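Local coordinates for protein MTH0777 (Methanothermobacter thermautotrophicus, PDB 1KJN) that is of unknown function but belongs to the DUF1890 family and folds as a parallel beta-sheet flanked by helices, at residues L24-K35 and R146-P157. Sequence-based numbering, arbitrary orientation.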
loop_
_atom_site.group_PDB
_atom_site.type_symbol
_atom_site.label_atom_id
_atom_site.label_comp_id
_atom_site.label_asym_id
_atom_site.label_seq_id
_atom_site.Cartn_x
_atom_site.Cartn_y
_atom_site.Cartn_z
ATOM N N LEU A 24 4.367 -3.667 2.811
ATOM C CA LEU A 24 5.464 -4.352 3.497
ATOM C C LEU A 24 6.772 -3.552 3.478
ATOM O O LEU A 24 7.586 -3.653 4.393
ATOM C CB LEU A 24 5.683 -5.725 2.885
ATOM C CG LEU A 24 4.651 -6.772 3.286
ATOM C CD1 LEU A 24 4.893 -8.028 2.470
ATOM C CD2 LEU A 24 4.713 -7.043 4.807
ATOM N N ALA A 25 6.982 -2.773 2.427
ATOM C CA ALA A 25 8.181 -1.942 2.324
ATOM C C ALA A 25 8.123 -0.914 3.457
ATOM O O ALA A 25 9.093 -0.716 4.194
ATOM C CB ALA A 25 8.217 -1.234 0.963
ATOM N N ILE A 26 6.944 -0.331 3.637
ATOM C CA ILE A 26 6.747 0.667 4.671
ATOM C C ILE A 26 6.851 0.008 6.051
ATOM O O ILE A 26 7.395 0.603 6.977
ATOM C CB ILE A 26 5.356 1.359 4.510
ATOM C CG1 ILE A 26 5.289 2.133 3.187
ATOM C CG2 ILE A 26 5.067 2.284 5.685
ATOM C CD1 ILE A 26 3.931 2.800 2.957
ATOM N N TYR A 27 6.309 -1.208 6.181
ATOM C CA TYR A 27 6.352 -1.949 7.441
ATOM C C TYR A 27 7.805 -2.252 7.842
ATOM O O TYR A 27 8.191 -2.063 8.986
ATOM C CB TYR A 27 5.575 -3.267 7.325
ATOM C CG TYR A 27 5.529 -4.046 8.626
ATOM C CD1 TYR A 27 6.434 -5.085 8.879
ATOM C CD2 TYR A 27 4.602 -3.726 9.621
ATOM C CE1 TYR A 27 6.417 -5.786 10.110
ATOM C CE2 TYR A 27 4.567 -4.421 10.843
ATOM C CZ TYR A 27 5.474 -5.444 11.082
ATOM O OH TYR A 27 5.412 -6.145 12.263
ATOM N N THR A 28 8.597 -2.715 6.882
ATOM C CA THR A 28 9.999 -3.044 7.119
ATOM C C THR A 28 10.789 -1.779 7.457
ATOM O O THR A 28 11.593 -1.797 8.382
ATOM C CB THR A 28 10.610 -3.726 5.894
ATOM O OG1 THR A 28 9.761 -4.809 5.502
ATOM C CG2 THR A 28 12.025 -4.282 6.203
ATOM N N SER A 29 10.513 -0.674 6.759
ATOM C CA SER A 29 11.220 0.582 7.021
ATOM C C SER A 29 10.937 1.087 8.438
ATOM O O SER A 29 11.815 1.634 9.113
ATOM C CB SER A 29 10.853 1.655 6.000
ATOM O OG SER A 29 11.452 2.902 6.338
ATOM N N HIS A 30 9.700 0.912 8.877
ATOM C CA HIS A 30 9.324 1.307 10.211
ATOM C C HIS A 30 10.082 0.436 11.202
ATOM O O HIS A 30 10.512 0.925 12.239
ATOM C CB HIS A 30 7.829 1.140 10.432
ATOM C CG HIS A 30 7.406 1.358 11.848
ATOM N ND1 HIS A 30 6.959 0.331 12.659
ATOM C CD2 HIS A 30 7.326 2.488 12.594
ATOM C CE1 HIS A 30 6.619 0.822 13.835
ATOM N NE2 HIS A 30 6.831 2.131 13.823
ATOM N N LYS A 31 10.227 -0.853 10.900
ATOM C CA LYS A 31 10.957 -1.749 11.797
ATOM C C LYS A 31 12.398 -1.271 11.940
ATOM O O LYS A 31 12.943 -1.244 13.042
ATOM C CB LYS A 31 10.956 -3.176 11.260
ATOM C CG LYS A 31 9.593 -3.824 11.253
ATOM C CD LYS A 31 9.077 -4.080 12.672
ATOM C CE LYS A 31 9.638 -5.364 13.252
ATOM N NZ LYS A 31 8.996 -5.677 14.567
ATOM N N LEU A 32 12.998 -0.867 10.821
ATOM C CA LEU A 32 14.369 -0.408 10.812
ATOM C C LEU A 32 14.539 0.900 11.569
ATOM O O LEU A 32 15.518 1.063 12.297
ATOM C CB LEU A 32 14.889 -0.301 9.365
ATOM C CG LEU A 32 15.104 -1.648 8.661
ATOM C CD1 LEU A 32 15.468 -1.466 7.195
ATOM C CD2 LEU A 32 16.189 -2.431 9.374
ATOM N N LYS A 33 13.581 1.815 11.421
ATOM C CA LYS A 33 13.629 3.104 12.114
ATOM C C LYS A 33 13.475 2.901 13.617
ATOM O O LYS A 33 13.925 3.719 14.414
ATOM C CB LYS A 33 12.531 4.051 11.610
ATOM C CG LYS A 33 12.814 4.637 10.221
ATOM C CD LYS A 33 11.632 5.439 9.682
ATOM C CE LYS A 33 11.329 6.687 10.525
ATOM N NZ LYS A 33 12.535 7.560 10.729
ATOM N N LYS A 34 12.785 1.827 13.981
ATOM C CA LYS A 34 12.553 1.461 15.362
ATOM C C LYS A 34 13.913 1.058 15.927
ATOM O O LYS A 34 14.169 1.210 17.123
ATOM C CB LYS A 34 11.590 0.270 15.410
ATOM C CG LYS A 34 10.626 0.241 16.569
ATOM C CD LYS A 34 9.636 1.385 16.507
ATOM C CE LYS A 34 8.696 1.325 17.706
ATOM N NZ LYS A 34 8.018 2.626 17.962
ATOM N N LYS A 35 14.779 0.534 15.061
ATOM C CA LYS A 35 16.122 0.132 15.472
ATOM C C LYS A 35 17.150 1.282 15.413
ATOM O O LYS A 35 18.336 1.057 15.638
ATOM C CB LYS A 35 16.611 -1.047 14.623
ATOM C CG LYS A 35 15.922 -2.374 14.902
ATOM C CD LYS A 35 16.380 -3.393 13.875
ATOM C CE LYS A 35 15.872 -4.781 14.172
ATOM N NZ LYS A 35 16.557 -5.351 15.359
ATOM N N ARG A 146 5.147 -10.845 6.554
ATOM C CA ARG A 146 5.208 -9.989 7.731
ATOM C C ARG A 146 5.764 -10.715 8.950
ATOM O O ARG A 146 6.595 -10.165 9.664
ATOM C CB ARG A 146 3.826 -9.388 8.031
ATOM C CG ARG A 146 3.778 -8.438 9.230
ATOM C CD ARG A 146 3.429 -9.187 10.538
ATOM N NE ARG A 146 3.389 -8.296 11.693
ATOM C CZ ARG A 146 2.417 -7.416 11.940
ATOM N NH1 ARG A 146 1.379 -7.305 11.117
ATOM N NH2 ARG A 146 2.510 -6.601 12.986
ATOM N N VAL A 147 5.281 -11.933 9.199
ATOM C CA VAL A 147 5.752 -12.728 10.333
ATOM C C VAL A 147 7.231 -13.072 10.158
ATOM O O VAL A 147 8.025 -12.967 11.095
ATOM C CB VAL A 147 4.949 -14.038 10.482
ATOM C CG1 VAL A 147 5.534 -14.871 11.597
ATOM C CG2 VAL A 147 3.502 -13.724 10.785
ATOM N N ARG A 148 7.601 -13.503 8.960
ATOM C CA ARG A 148 9.004 -13.820 8.712
ATOM C C ARG A 148 9.909 -12.583 8.830
ATOM O O ARG A 148 11.051 -12.709 9.240
ATOM C CB ARG A 148 9.161 -14.522 7.367
ATOM C CG ARG A 148 8.605 -15.924 7.425
ATOM C CD ARG A 148 8.285 -16.516 6.065
ATOM N NE ARG A 148 7.062 -17.306 6.193
ATOM C CZ ARG A 148 6.500 -18.023 5.225
ATOM N NH1 ARG A 148 7.046 -18.064 4.020
ATOM N NH2 ARG A 148 5.400 -18.726 5.484
ATOM N N ILE A 149 9.387 -11.391 8.516
ATOM C CA ILE A 149 10.171 -10.162 8.655
ATOM C C ILE A 149 10.303 -9.825 10.145
ATOM O O ILE A 149 11.362 -9.388 10.597
ATOM C CB ILE A 149 9.531 -8.959 7.889
ATOM C CG1 ILE A 149 9.736 -9.136 6.383
ATOM C CG2 ILE A 149 10.143 -7.624 8.343
ATOM C CD1 ILE A 149 8.811 -8.289 5.547
ATOM N N ASP A 150 9.226 -10.006 10.909
ATOM C CA ASP A 150 9.283 -9.739 12.354
ATOM C C ASP A 150 10.371 -10.587 13.012
ATOM O O ASP A 150 11.125 -10.100 13.865
ATOM C CB ASP A 150 7.956 -10.083 13.032
ATOM C CG ASP A 150 6.936 -8.981 12.905
ATOM O OD1 ASP A 150 7.332 -7.802 12.719
ATOM O OD2 ASP A 150 5.742 -9.291 13.008
ATOM N N ARG A 151 10.425 -11.858 12.614
ATOM C CA ARG A 151 11.395 -12.806 13.158
ATOM C C ARG A 151 12.825 -12.392 12.851
ATOM O O ARG A 151 13.672 -12.334 13.746
ATOM C CB ARG A 151 11.105 -14.222 12.648
ATOM C CG ARG A 151 9.717 -14.729 13.064
ATOM C CD ARG A 151 9.619 -16.256 13.050
ATOM N NE ARG A 151 8.333 -16.756 13.554
ATOM C CZ ARG A 151 7.773 -16.418 14.717
ATOM N NH1 ARG A 151 8.373 -15.562 15.534
ATOM N NH2 ARG A 151 6.601 -16.940 15.064
ATOM N N PHE A 152 13.076 -12.077 11.586
ATOM C CA PHE A 152 14.388 -11.625 11.156
ATOM C C PHE A 152 14.790 -10.399 11.981
ATOM O O PHE A 152 15.907 -10.313 12.467
ATOM C CB PHE A 152 14.338 -11.235 9.675
ATOM C CG PHE A 152 15.598 -10.573 9.178
ATOM C CD1 PHE A 152 16.642 -11.331 8.687
ATOM C CD2 PHE A 152 15.736 -9.194 9.222
ATOM C CE1 PHE A 152 17.822 -10.732 8.241
ATOM C CE2 PHE A 152 16.910 -8.576 8.780
ATOM C CZ PHE A 152 17.957 -9.353 8.287
HETATM N N MSE A 153 13.853 -9.468 12.152
HETATM C CA MSE A 153 14.103 -8.228 12.881
HETATM C C MSE A 153 14.344 -8.351 14.386
HETATM O O MSE A 153 14.988 -7.497 14.983
HETATM C CB MSE A 153 12.967 -7.242 12.642
HETATM C CG MSE A 153 12.888 -6.700 11.228
HETATM SE SE MSE A 153 14.373 -5.541 10.801
HETATM C CE MSE A 153 13.973 -5.280 8.927
ATOM N N GLU A 154 13.766 -9.360 15.027
ATOM C CA GLU A 154 13.977 -9.492 16.460
ATOM C C GLU A 154 15.415 -9.919 16.801
ATOM O O GLU A 154 15.723 -10.168 17.961
ATOM C CB GLU A 154 12.933 -10.422 17.093
ATOM C CG GLU A 154 12.941 -11.825 16.552
ATOM C CD GLU A 154 11.833 -12.709 17.113
ATOM O OE1 GLU A 154 12.080 -13.910 17.349
ATOM O OE2 GLU A 154 10.711 -12.218 17.314
ATOM N N GLU A 155 16.314 -9.898 15.813
ATOM C CA GLU A 155 17.692 -10.343 16.050
ATOM C C GLU A 155 18.830 -9.980 15.086
ATOM O O GLU A 155 20.001 -10.179 15.459
ATOM C CB GLU A 155 17.678 -11.876 16.150
ATOM C CG GLU A 155 16.951 -12.582 14.984
ATOM C CD GLU A 155 16.609 -14.032 15.298
ATOM O OE1 GLU A 155 17.515 -14.747 15.769
ATOM O OE2 GLU A 155 15.436 -14.451 15.124
ATOM N N LYS A 156 18.532 -9.430 13.900
ATOM C CA LYS A 156 19.609 -9.184 12.905
ATOM C C LYS A 156 20.306 -7.804 12.602
ATOM O O LYS A 156 21.494 -7.602 12.951
ATOM C CB LYS A 156 19.238 -9.881 11.577
ATOM C CG LYS A 156 18.644 -11.322 11.727
ATOM C CD LYS A 156 19.668 -12.406 12.068
ATOM C CE LYS A 156 18.991 -13.741 12.488
ATOM N NZ LYS A 156 17.876 -14.227 11.599
ATOM N N PRO A 157 19.587 -6.834 11.983
ATOM C CA PRO A 157 20.174 -5.525 11.645
ATOM C C PRO A 157 20.922 -4.752 12.746
ATOM O O PRO A 157 22.108 -4.380 12.501
ATOM C CB PRO A 157 18.970 -4.735 11.129
ATOM C CG PRO A 157 18.056 -5.762 10.633
ATOM C CD PRO A 157 18.142 -6.807 11.705
ATOM O OXT PRO A 157 20.322 -4.485 13.814
HETATM O O HOH W 1 10.256 -8.021 15.520
#
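Arg146 CG lies over one face of the Tyr27 ring, toward its rim, 4.1 Å from the centroid in a CH-pi contact, while Asp150 OD1 sits at the ring edge, in its plane. Tyr27 CZ in turn lies over one face of the Arg146 guanidinium, the planes 57° apart, with Asp150 CG in plane at the guanidinium edge. With CG anti to the backbone N (chi1 -177°), the long tyrosine carries its hydroxyl across to the facing helix, where Tyr27 OH donates to the syn lone pair of Asp150 OD1 at 2.6 Å. Within its own helix, Arg146 NE forms a salt bridge to Asp150 OD2 (2.9 Å). Lys31 NZ adds a second to Asp150 OD1, its hydrogen bond weak at 3.3 Å. Replacing Arg146 by an alanine would probably remove the CH-pi contact and leave Asp150 OD2 without its salt-bridge partner. Farther along, the long unbranched selenomethionine Met153 sets its CE between Thr28 and Leu32, 3.6 Å from Leu32 CD2. Lysine length lets Lys35 NZ reach Met153 O (2.7 Å). Helical segments 24-34 and 146-153, axes 10.9 Å apart at closest and 17° from parallel, lie on the sheet: Thr28 touches strands 8-12 and 81-86, Phe152 81-86 and 132-136, while Val53 of the second subunit packs against Tyr27 and Arg146.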